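Long-range contact in C2 domain protein (Scophthalmus maximus, PDB 3W56), which binds calcium through the loops at one end of its C2 domain and probably docks on phospholipid membranes: residues L84-H89 with L123-T128. Residues are numbered along the deposited sequence; the frame is centred on the assembly and turned at random.
Sequences LRLEVH and LHYMYT
Methyl CD1 of Leu-86 sits almost over the centre of the Tyr-125 ring, a CH-pi contact 3.5 Å from CD1 to the ring centroid and 6° off the ring normal. Tyr-125 CG stands between its backbone N and carbonyl carbon (chi1 63°), and chi2 then turns the ring face to the methyl. Leu-84 points against Tyr-125, its CD2 meeting the ring obliquely on the Leu-86 side, 3.7 Å from Tyr-125 CE1, and more loosely approaching Tyr-127. At the other end, CD2 of Leu-123 wedges between two methyls, 3.8 Å from Leu-86 CD1 and 3.7 Å from Val-88 CG2. The strands belong to the two facing four-stranded sheets of the C2 beta sandwich; their axes pass 9.8 Å apart at 143°, so side chains alone bridge the gap. The Tyr-125 hydroxyl is hydrogen-bonded to Arg-104 NE and the Tyr-127 hydroxyl to the backbone N of Lys-107. On the other face of strand 84-89, Arg-85 grips Glu-87 OE2 side-on with NE (2.6 Å) and NH2, while His-89 NE2 donates to OE1 in its ring plane, fixing the carboxylate's rotation. Wholly apolar, the contact joins the sheets by dispersion and hydrophobic burial, with the tyrosine hydroxyls satisfied elsewhere.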
loop_
_atom_site.group_PDB
_atom_site.type_symbol
_atom_site.label_atom_id
_atom_site.label_comp_id
_atom_site.label_asym_id
_atom_site.label_seq_id
_atom_site.Cartn_x
_atom_site.Cartn_y
_atom_site.Cartn_z
ATOM N N LEU A 84 -2.965 -8.615 -4.770
ATOM C CA LEU A 84 -2.873 -7.262 -4.192
ATOM C C LEU A 84 -1.390 -6.926 -4.158
ATOM O O LEU A 84 -0.588 -7.647 -3.580
ATOM C CB LEU A 84 -3.534 -7.174 -2.765
ATOM C CG LEU A 84 -3.238 -5.882 -1.985
ATOM C CD1 LEU A 84 -4.019 -4.691 -2.570
ATOM C CD2 LEU A 84 -3.597 -6.061 -0.499
ATOM N N ARG A 85 -1.004 -5.876 -4.859
ATOM C CA ARG A 85 0.359 -5.401 -4.857
ATOM C C ARG A 85 0.444 -3.938 -4.348
ATOM O O ARG A 85 -0.267 -2.988 -4.819
ATOM C CB ARG A 85 0.924 -5.538 -6.308
ATOM C CG ARG A 85 2.214 -4.843 -6.519
ATOM C CD ARG A 85 2.503 -4.766 -8.013
ATOM N NE ARG A 85 3.782 -4.125 -8.298
ATOM C CZ ARG A 85 4.935 -4.784 -8.418
ATOM N NH1 ARG A 85 4.960 -6.107 -8.266
ATOM N NH2 ARG A 85 6.069 -4.128 -8.706
ATOM N N LEU A 86 1.352 -3.753 -3.409
ATOM C CA LEU A 86 1.524 -2.483 -2.726
ATOM C C LEU A 86 2.940 -2.062 -2.967
ATOM O O LEU A 86 3.878 -2.794 -2.746
ATOM C CB LEU A 86 1.221 -2.599 -1.229
ATOM C CG LEU A 86 -0.180 -3.049 -0.875
ATOM C CD1 LEU A 86 -0.436 -3.019 0.667
ATOM C CD2 LEU A 86 -1.261 -2.222 -1.500
ATOM N N GLU A 87 3.099 -0.854 -3.457
ATOM C CA GLU A 87 4.431 -0.332 -3.539
ATOM C C GLU A 87 4.512 0.922 -2.686
ATOM O O GLU A 87 3.649 1.819 -2.805
ATOM C CB GLU A 87 4.812 -0.042 -4.984
ATOM C CG GLU A 87 4.600 -1.199 -5.917
ATOM C CD GLU A 87 4.799 -0.799 -7.355
ATOM O OE1 GLU A 87 5.151 0.383 -7.584
ATOM O OE2 GLU A 87 4.559 -1.654 -8.242
ATOM N N VAL A 88 5.577 1.004 -1.905
ATOM C CA VAL A 88 5.884 2.202 -1.134
ATOM C C VAL A 88 6.982 2.980 -1.871
ATOM O O VAL A 88 8.062 2.437 -2.156
ATOM C CB VAL A 88 6.298 1.863 0.289
ATOM C CG1 VAL A 88 6.749 3.125 1.006
ATOM C CG2 VAL A 88 5.118 1.159 1.021
ATOM N N HIS A 89 6.708 4.237 -2.172
ATOM C CA HIS A 89 7.695 5.098 -2.868
ATOM C C HIS A 89 8.040 6.332 -2.095
ATOM O O HIS A 89 7.288 6.808 -1.242
ATOM C CB HIS A 89 7.180 5.566 -4.216
ATOM C CG HIS A 89 6.929 4.465 -5.174
ATOM N ND1 HIS A 89 7.763 4.204 -6.255
ATOM C CD2 HIS A 89 5.929 3.560 -5.243
ATOM C CE1 HIS A 89 7.280 3.178 -6.932
ATOM N NE2 HIS A 89 6.159 2.772 -6.344
ATOM N N LEU A 123 5.432 -1.511 6.219
ATOM C CA LEU A 123 4.114 -0.947 5.865
ATOM C C LEU A 123 3.111 -1.932 6.487
ATOM O O LEU A 123 3.160 -3.175 6.237
ATOM C CB LEU A 123 3.939 -1.031 4.347
ATOM C CG LEU A 123 2.519 -0.715 3.829
ATOM C CD1 LEU A 123 2.025 0.780 3.997
ATOM C CD2 LEU A 123 2.438 -1.102 2.292
ATOM N N HIS A 124 2.149 -1.415 7.256
ATOM C CA HIS A 124 1.075 -2.220 7.809
ATOM C C HIS A 124 -0.203 -1.817 7.114
ATOM O O HIS A 124 -0.333 -0.665 6.726
ATOM C CB HIS A 124 0.901 -1.926 9.314
ATOM C CG HIS A 124 2.154 -2.085 10.119
ATOM N ND1 HIS A 124 2.630 -3.324 10.463
ATOM C CD2 HIS A 124 3.018 -1.180 10.646
ATOM C CE1 HIS A 124 3.757 -3.191 11.150
ATOM N NE2 HIS A 124 4.014 -1.906 11.288
ATOM N N TYR A 125 -1.066 -2.767 6.885
ATOM C CA TYR A 125 -2.303 -2.460 6.143
ATOM C C TYR A 125 -3.329 -3.501 6.474
ATOM O O TYR A 125 -3.054 -4.585 7.029
ATOM C CB TYR A 125 -2.011 -2.426 4.645
ATOM C CG TYR A 125 -1.548 -3.755 4.065
ATOM C CD1 TYR A 125 -2.489 -4.607 3.416
ATOM C CD2 TYR A 125 -0.212 -4.157 4.127
ATOM C CE1 TYR A 125 -2.100 -5.783 2.827
ATOM C CE2 TYR A 125 0.204 -5.389 3.532
ATOM C CZ TYR A 125 -0.767 -6.196 2.885
ATOM O OH TYR A 125 -0.422 -7.397 2.264
ATOM N N MET A 126 -4.564 -3.199 6.113
ATOM C CA MET A 126 -5.650 -4.100 6.320
ATOM C C MET A 126 -6.345 -4.194 4.980
ATOM O O MET A 126 -6.313 -3.258 4.170
ATOM C CB MET A 126 -6.647 -3.600 7.371
ATOM C CG MET A 126 -6.049 -3.749 8.723
ATOM S SD MET A 126 -7.274 -3.358 9.962
ATOM C CE MET A 126 -8.522 -4.627 9.673
ATOM N N TYR A 127 -6.962 -5.335 4.770
ATOM C CA TYR A 127 -7.944 -5.352 3.663
ATOM C C TYR A 127 -9.096 -6.210 4.004
ATOM O O TYR A 127 -9.020 -7.132 4.814
ATOM C CB TYR A 127 -7.285 -5.777 2.325
ATOM C CG TYR A 127 -7.075 -7.261 2.216
ATOM C CD1 TYR A 127 -8.083 -8.101 1.712
ATOM C CD2 TYR A 127 -5.875 -7.841 2.624
ATOM C CE1 TYR A 127 -7.858 -9.503 1.620
ATOM C CE2 TYR A 127 -5.647 -9.194 2.530
ATOM C CZ TYR A 127 -6.651 -10.018 2.031
ATOM O OH TYR A 127 -6.367 -11.377 1.980
ATOM N N THR A 128 -10.229 -5.888 3.389
ATOM C CA THR A 128 -11.446 -6.687 3.480
ATOM C C THR A 128 -11.887 -7.107 2.064
ATOM O O THR A 128 -12.040 -6.243 1.192
ATOM C CB THR A 128 -12.566 -5.890 4.181
ATOM O OG1 THR A 128 -12.235 -5.762 5.584
ATOM C CG2 THR A 128 -13.876 -6.660 4.105
#